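PDB 5NDX: glycosyl hydrolase from Rhizobium leguminosarum bv. trifolii, which probably hydrolyses O-glycosidic bonds as a family 39 glycoside hydrolase, being a bacterial orthologue of human alpha-L-iduronidase. Local coordinates for residues Arg2-Arg16 / Val379-Asp393. The protein carries 2 engineered substitutions. Residues are numbered along the deposited sequence; the frame is centred on the assembly and turned at random.
Sequences RERTRINVDASEAVR and VCKVTAEPPLDPDQD. With SO4 (sulfate ion), chain K.
I7 and V382 lie side by side on one face of an antiparallel strand pair, I7 CG2 meeting V382 CG2 at 3.7 Å. V9 CG1 packs on C380 CB at one end of this apolar row, and I7 CD1 reaches L388 CD1 at the other. The backbones of 4-10 and 379-385 pair through R6 with E385 and N8 with T383. On the face carrying N8 and T383, one water links N8 ND2, N8 O and T383 OG1. Past the type I turn D10-E13 the chain turns a corner into 13-15, at 107° to 379-385, and V15 N bonds V379 O (2.8 Å). The R16 guanidinium lies flat over V379 CG2, its NH2 hydrogen-bonding O4 of a sulfate, probably from the crystallisation liquor, at 2.8 Å. At the far end R2 bends at chi3 (76°) and turns its guanidinium edge to four acceptors that fix its rotation: NH2 to P387 O (2.7 Å), NH1 to P386 O (3.3 Å) and T5 OG1, and NE with NH2 side-on to D393 OD2 in a salt bridge. Flanked by 422-431 and 395-401 in the mixed sheet beside the TIM barrel, the pair ties the chain's start, before barrel strand 24-27, to its part after 307-310; R16 salt-bridges D296 of helix 282-300.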
loop_
_atom_site.group_PDB
_atom_site.type_symbol
_atom_site.label_atom_id
_atom_site.label_comp_id
_atom_site.label_asym_id
_atom_site.label_seq_id
_atom_site.Cartn_x
_atom_site.Cartn_y
_atom_site.Cartn_z
ATOM N N ARG A 2 -18.198 -2.709 -24.517
ATOM C CA ARG A 2 -19.022 -1.438 -24.569
ATOM C C ARG A 2 -18.325 -0.336 -25.429
ATOM O O ARG A 2 -17.083 -0.258 -25.437
ATOM C CB ARG A 2 -19.392 -0.909 -23.158
ATOM C CG ARG A 2 -18.273 -0.928 -22.097
ATOM C CD ARG A 2 -18.632 -0.169 -20.796
ATOM N NE ARG A 2 -19.568 -0.908 -19.914
ATOM C CZ ARG A 2 -20.791 -0.526 -19.494
ATOM N NH1 ARG A 2 -21.354 0.687 -19.714
ATOM N NH2 ARG A 2 -21.473 -1.413 -18.763
ATOM N N GLU A 3 -19.072 0.484 -26.191
ATOM C CA GLU A 3 -18.386 1.556 -26.989
ATOM C C GLU A 3 -18.313 2.947 -26.341
ATOM O O GLU A 3 -17.244 3.579 -26.411
ATOM C CB GLU A 3 -18.894 1.735 -28.421
ATOM C CG GLU A 3 -17.826 2.456 -29.251
ATOM C CD GLU A 3 -18.130 2.482 -30.717
ATOM O OE1 GLU A 3 -17.241 2.078 -31.551
ATOM O OE2 GLU A 3 -19.279 2.919 -31.004
ATOM N N ARG A 4 -19.432 3.423 -25.786
ATOM C CA ARG A 4 -19.463 4.709 -25.094
ATOM C C ARG A 4 -20.413 4.648 -23.935
ATOM O O ARG A 4 -21.513 4.216 -24.094
ATOM C CB ARG A 4 -19.833 5.877 -26.008
ATOM C CG ARG A 4 -19.905 7.185 -25.244
ATOM C CD ARG A 4 -19.904 8.309 -26.214
ATOM N NE ARG A 4 -20.166 9.662 -25.711
ATOM C CZ ARG A 4 -21.352 10.266 -25.675
ATOM N NH1 ARG A 4 -22.492 9.650 -25.967
ATOM N NH2 ARG A 4 -21.392 11.527 -25.317
ATOM N N THR A 5 -19.981 5.105 -22.789
ATOM C CA THR A 5 -20.831 5.170 -21.628
ATOM C C THR A 5 -20.915 6.586 -21.091
ATOM O O THR A 5 -19.877 7.227 -20.910
ATOM C CB THR A 5 -20.323 4.228 -20.512
ATOM O OG1 THR A 5 -20.233 2.894 -21.020
ATOM C CG2 THR A 5 -21.302 4.242 -19.339
ATOM N N ARG A 6 -22.129 7.066 -20.832
ATOM C CA ARG A 6 -22.333 8.368 -20.165
ATOM C C ARG A 6 -22.459 8.042 -18.689
ATOM O O ARG A 6 -23.276 7.203 -18.311
ATOM C CB ARG A 6 -23.557 9.183 -20.710
ATOM C CG ARG A 6 -23.503 9.558 -22.217
ATOM C CD ARG A 6 -24.710 10.352 -22.862
ATOM N NE ARG A 6 -24.965 11.598 -22.104
ATOM C CZ ARG A 6 -24.874 12.881 -22.526
ATOM N NH1 ARG A 6 -24.584 13.257 -23.795
ATOM N NH2 ARG A 6 -25.122 13.840 -21.634
ATOM N N ILE A 7 -21.582 8.616 -17.858
ATOM C CA ILE A 7 -21.620 8.406 -16.408
ATOM C C ILE A 7 -21.904 9.756 -15.734
ATOM O O ILE A 7 -21.199 10.721 -16.010
ATOM C CB ILE A 7 -20.300 7.839 -15.925
ATOM C CG1 ILE A 7 -19.994 6.506 -16.627
ATOM C CG2 ILE A 7 -20.320 7.562 -14.437
ATOM C CD1 ILE A 7 -18.675 5.894 -16.179
ATOM N N ASN A 8 -22.939 9.817 -14.895
ATOM C CA ASN A 8 -23.246 10.976 -14.099
ATOM C C ASN A 8 -23.033 10.620 -12.646
ATOM O O ASN A 8 -23.617 9.656 -12.120
ATOM C CB ASN A 8 -24.691 11.515 -14.272
ATOM C CG ASN A 8 -24.944 12.740 -13.339
ATOM O OD1 ASN A 8 -24.519 13.872 -13.608
ATOM N ND2 ASN A 8 -25.554 12.480 -12.181
ATOM N N VAL A 9 -22.200 11.416 -11.997
ATOM C CA VAL A 9 -21.935 11.298 -10.583
ATOM C C VAL A 9 -22.573 12.509 -9.907
ATOM O O VAL A 9 -22.240 13.660 -10.242
ATOM C CB VAL A 9 -20.444 11.309 -10.312
ATOM C CG1 VAL A 9 -20.151 11.334 -8.833
ATOM C CG2 VAL A 9 -19.775 10.064 -10.920
ATOM N N ASP A 10 -23.458 12.252 -8.957
ATOM C CA ASP A 10 -24.112 13.351 -8.260
ATOM C C ASP A 10 -23.519 13.579 -6.889
ATOM O O ASP A 10 -23.795 12.864 -5.949
ATOM C CB ASP A 10 -25.624 13.131 -8.203
ATOM C CG ASP A 10 -26.381 14.344 -7.577
ATOM O OD1 ASP A 10 -25.795 15.352 -7.086
ATOM O OD2 ASP A 10 -27.604 14.234 -7.619
ATOM N N ALA A 11 -22.690 14.596 -6.803
ATOM C CA ALA A 11 -21.986 14.918 -5.560
ATOM C C ALA A 11 -22.907 15.397 -4.428
ATOM O O ALA A 11 -22.485 15.385 -3.258
ATOM C CB ALA A 11 -20.967 16.016 -5.820
ATOM N N SER A 12 -24.126 15.842 -4.763
ATOM C CA SER A 12 -25.073 16.318 -3.741
ATOM C C SER A 12 -25.814 15.144 -3.137
ATOM O O SER A 12 -26.559 15.334 -2.199
ATOM C CB SER A 12 -26.066 17.347 -4.324
ATOM O OG SER A 12 -26.995 16.711 -5.203
ATOM N N GLU A 13 -25.652 13.933 -3.662
ATOM C CA GLU A 13 -26.341 12.826 -3.078
ATOM C C GLU A 13 -25.443 11.713 -2.475
ATOM O O GLU A 13 -24.940 10.829 -3.204
ATOM C CB GLU A 13 -27.278 12.250 -4.101
ATOM C CG GLU A 13 -28.026 11.065 -3.509
ATOM C CD GLU A 13 -29.488 11.120 -3.815
ATOM O OE1 GLU A 13 -30.096 12.210 -3.559
ATOM O OE2 GLU A 13 -29.983 10.084 -4.315
ATOM N N ALA A 14 -25.322 11.733 -1.150
ATOM C CA ALA A 14 -24.572 10.765 -0.356
ATOM C C ALA A 14 -25.320 9.454 -0.268
ATOM O O ALA A 14 -26.508 9.443 -0.008
ATOM C CB ALA A 14 -24.336 11.326 1.048
ATOM N N VAL A 15 -24.636 8.348 -0.547
ATOM C CA VAL A 15 -25.225 7.019 -0.502
ATOM C C VAL A 15 -24.872 6.306 0.810
ATOM O O VAL A 15 -25.728 5.675 1.401
ATOM C CB VAL A 15 -24.796 6.161 -1.720
ATOM C CG1 VAL A 15 -25.350 4.736 -1.632
ATOM C CG2 VAL A 15 -25.291 6.789 -3.013
ATOM N N ARG A 16 -23.601 6.380 1.230
ATOM C CA ARG A 16 -23.076 5.721 2.406
ATOM C C ARG A 16 -21.642 6.235 2.697
ATOM O O ARG A 16 -21.015 6.859 1.837
ATOM C CB ARG A 16 -23.075 4.192 2.203
ATOM C CG ARG A 16 -22.375 3.715 0.956
ATOM C CD ARG A 16 -22.189 2.190 0.960
ATOM N NE ARG A 16 -21.710 1.838 -0.361
ATOM C CZ ARG A 16 -20.458 1.519 -0.721
ATOM N NH1 ARG A 16 -19.473 1.381 0.139
ATOM N NH2 ARG A 16 -20.237 1.302 -1.996
ATOM N N VAL A 379 -19.580 7.821 -0.399
ATOM C CA VAL A 379 -19.974 7.388 -1.747
ATOM C C VAL A 379 -21.090 8.281 -2.280
ATOM O O VAL A 379 -22.022 8.575 -1.575
ATOM C CB VAL A 379 -20.384 5.916 -1.757
ATOM C CG1 VAL A 379 -20.850 5.478 -3.137
ATOM C CG2 VAL A 379 -19.214 5.041 -1.288
ATOM N N CYS A 380 -20.955 8.744 -3.509
ATOM C CA CYS A 380 -22.003 9.526 -4.215
ATOM C C CYS A 380 -22.798 8.649 -5.135
ATOM O O CYS A 380 -22.301 7.638 -5.623
ATOM C CB CYS A 380 -21.408 10.484 -5.233
ATOM S SG CYS A 380 -20.200 11.574 -4.644
ATOM N N LYS A 381 -23.981 9.108 -5.466
ATOM C CA LYS A 381 -24.846 8.415 -6.409
ATOM C C LYS A 381 -24.256 8.503 -7.819
ATOM O O LYS A 381 -23.751 9.542 -8.240
ATOM C CB LYS A 381 -26.217 9.053 -6.352
ATOM C CG LYS A 381 -27.273 8.578 -7.341
ATOM C CD LYS A 381 -28.356 9.687 -7.445
ATOM C CE LYS A 381 -29.162 9.693 -8.747
ATOM N NZ LYS A 381 -30.124 8.545 -8.739
ATOM N N VAL A 382 -24.313 7.399 -8.517
ATOM C CA VAL A 382 -23.859 7.365 -9.884
ATOM C C VAL A 382 -24.926 6.690 -10.722
ATOM O O VAL A 382 -25.531 5.735 -10.297
ATOM C CB VAL A 382 -22.446 6.681 -10.018
ATOM C CG1 VAL A 382 -22.364 5.437 -9.201
ATOM C CG2 VAL A 382 -22.132 6.324 -11.470
ATOM N N THR A 383 -25.138 7.208 -11.920
ATOM C CA THR A 383 -25.974 6.561 -12.934
ATOM C C THR A 383 -25.158 6.499 -14.215
ATOM O O THR A 383 -24.485 7.459 -14.568
ATOM C CB THR A 383 -27.236 7.400 -13.200
ATOM O OG1 THR A 383 -26.825 8.690 -13.599
ATOM C CG2 THR A 383 -28.086 7.583 -11.942
ATOM N N ALA A 384 -25.239 5.394 -14.920
ATOM C CA ALA A 384 -24.521 5.212 -16.152
ATOM C C ALA A 384 -25.471 4.703 -17.228
ATOM O O ALA A 384 -26.362 3.948 -16.936
ATOM C CB ALA A 384 -23.444 4.219 -15.941
ATOM N N GLU A 385 -25.270 5.123 -18.460
ATOM C CA GLU A 385 -26.012 4.585 -19.574
ATOM C C GLU A 385 -25.005 4.227 -20.648
ATOM O O GLU A 385 -24.292 5.120 -21.125
ATOM C CB GLU A 385 -27.055 5.593 -20.089
ATOM C CG GLU A 385 -27.867 5.109 -21.337
ATOM C CD GLU A 385 -28.569 3.695 -21.251
ATOM O OE1 GLU A 385 -29.188 3.338 -20.215
ATOM O OE2 GLU A 385 -28.521 2.911 -22.250
ATOM N N PRO A 386 -24.927 2.954 -21.047
ATOM C CA PRO A 386 -25.619 1.840 -20.429
ATOM C C PRO A 386 -25.162 1.612 -18.996
ATOM O O PRO A 386 -24.085 2.087 -18.629
ATOM C CB PRO A 386 -25.219 0.617 -21.272
ATOM C CG PRO A 386 -24.593 1.176 -22.480
ATOM C CD PRO A 386 -24.048 2.528 -22.126
ATOM N N PRO A 387 -25.979 0.914 -18.195
ATOM C CA PRO A 387 -25.556 0.642 -16.827
ATOM C C PRO A 387 -24.227 -0.088 -16.766
ATOM O O PRO A 387 -23.864 -0.842 -17.666
ATOM C CB PRO A 387 -26.694 -0.227 -16.261
ATOM C CG PRO A 387 -27.919 0.277 -17.024
ATOM C CD PRO A 387 -27.356 0.417 -18.440
ATOM N N LEU A 388 -23.465 0.222 -15.739
ATOM C CA LEU A 388 -22.163 -0.405 -15.549
ATOM C C LEU A 388 -22.399 -1.871 -15.185
ATOM O O LEU A 388 -23.325 -2.166 -14.452
ATOM C CB LEU A 388 -21.432 0.288 -14.424
ATOM C CG LEU A 388 -20.348 1.294 -14.725
ATOM C CD1 LEU A 388 -20.388 1.954 -16.078
ATOM C CD2 LEU A 388 -20.131 2.252 -13.554
ATOM N N ASP A 389 -21.530 -2.743 -15.657
ATOM C CA ASP A 389 -21.566 -4.151 -15.285
ATOM C C ASP A 389 -20.131 -4.661 -15.159
ATOM O O ASP A 389 -19.636 -5.375 -16.041
ATOM C CB ASP A 389 -22.330 -4.937 -16.356
ATOM C CG ASP A 389 -22.641 -6.372 -15.923
ATOM O OD1 ASP A 389 -22.232 -6.823 -14.843
ATOM O OD2 ASP A 389 -23.279 -7.060 -16.700
ATOM N N PRO A 390 -19.446 -4.256 -14.078
ATOM C CA PRO A 390 -18.003 -4.473 -13.976
ATOM C C PRO A 390 -17.593 -5.922 -13.997
ATOM O O PRO A 390 -16.589 -6.242 -14.601
ATOM C CB PRO A 390 -17.608 -3.794 -12.664
ATOM C CG PRO A 390 -18.862 -3.469 -11.977
ATOM C CD PRO A 390 -20.005 -3.564 -12.899
ATOM N N ASP A 391 -18.396 -6.795 -13.401
ATOM C CA ASP A 391 -18.054 -8.229 -13.408
ATOM C C ASP A 391 -18.086 -8.838 -14.811
ATOM O O ASP A 391 -17.353 -9.759 -15.055
ATOM C CB ASP A 391 -18.903 -9.030 -12.412
ATOM C CG ASP A 391 -18.724 -8.551 -10.963
ATOM O OD1 ASP A 391 -17.633 -8.084 -10.554
ATOM O OD2 ASP A 391 -19.688 -8.655 -10.210
ATOM N N GLN A 392 -18.841 -8.274 -15.737
ATOM C CA GLN A 392 -18.880 -8.729 -17.133
ATOM C C GLN A 392 -17.935 -7.974 -18.038
ATOM O O GLN A 392 -17.264 -8.590 -18.813
ATOM C CB GLN A 392 -20.287 -8.566 -17.733
ATOM C CG GLN A 392 -21.372 -9.388 -17.049
ATOM C CD GLN A 392 -21.155 -10.869 -17.252
ATOM O OE1 GLN A 392 -21.154 -11.349 -18.394
ATOM N NE2 GLN A 392 -20.949 -11.600 -16.163
ATOM N N ASP A 393 -17.911 -6.649 -18.033
ATOM C CA ASP A 393 -17.063 -5.971 -19.033
ATOM C C ASP A 393 -15.861 -5.163 -18.505
ATOM O O ASP A 393 -15.175 -4.527 -19.264
ATOM C CB ASP A 393 -17.918 -5.115 -19.952
ATOM C CG ASP A 393 -18.671 -4.054 -19.211
ATOM O OD1 ASP A 393 -18.094 -3.497 -18.241
ATOM O OD2 ASP A 393 -19.852 -3.793 -19.570
HETATM S S SO4 K . -23.521 1.739 -3.330
HETATM O O1 SO4 K . -24.104 2.726 -4.296
HETATM O O2 SO4 K . -24.458 0.609 -3.052
HETATM O O3 SO4 K . -23.243 2.391 -2.031
HETATM O O4 SO4 K . -22.244 1.242 -3.909
HETATM O O HOH W 1 -26.303 10.273 -10.851
#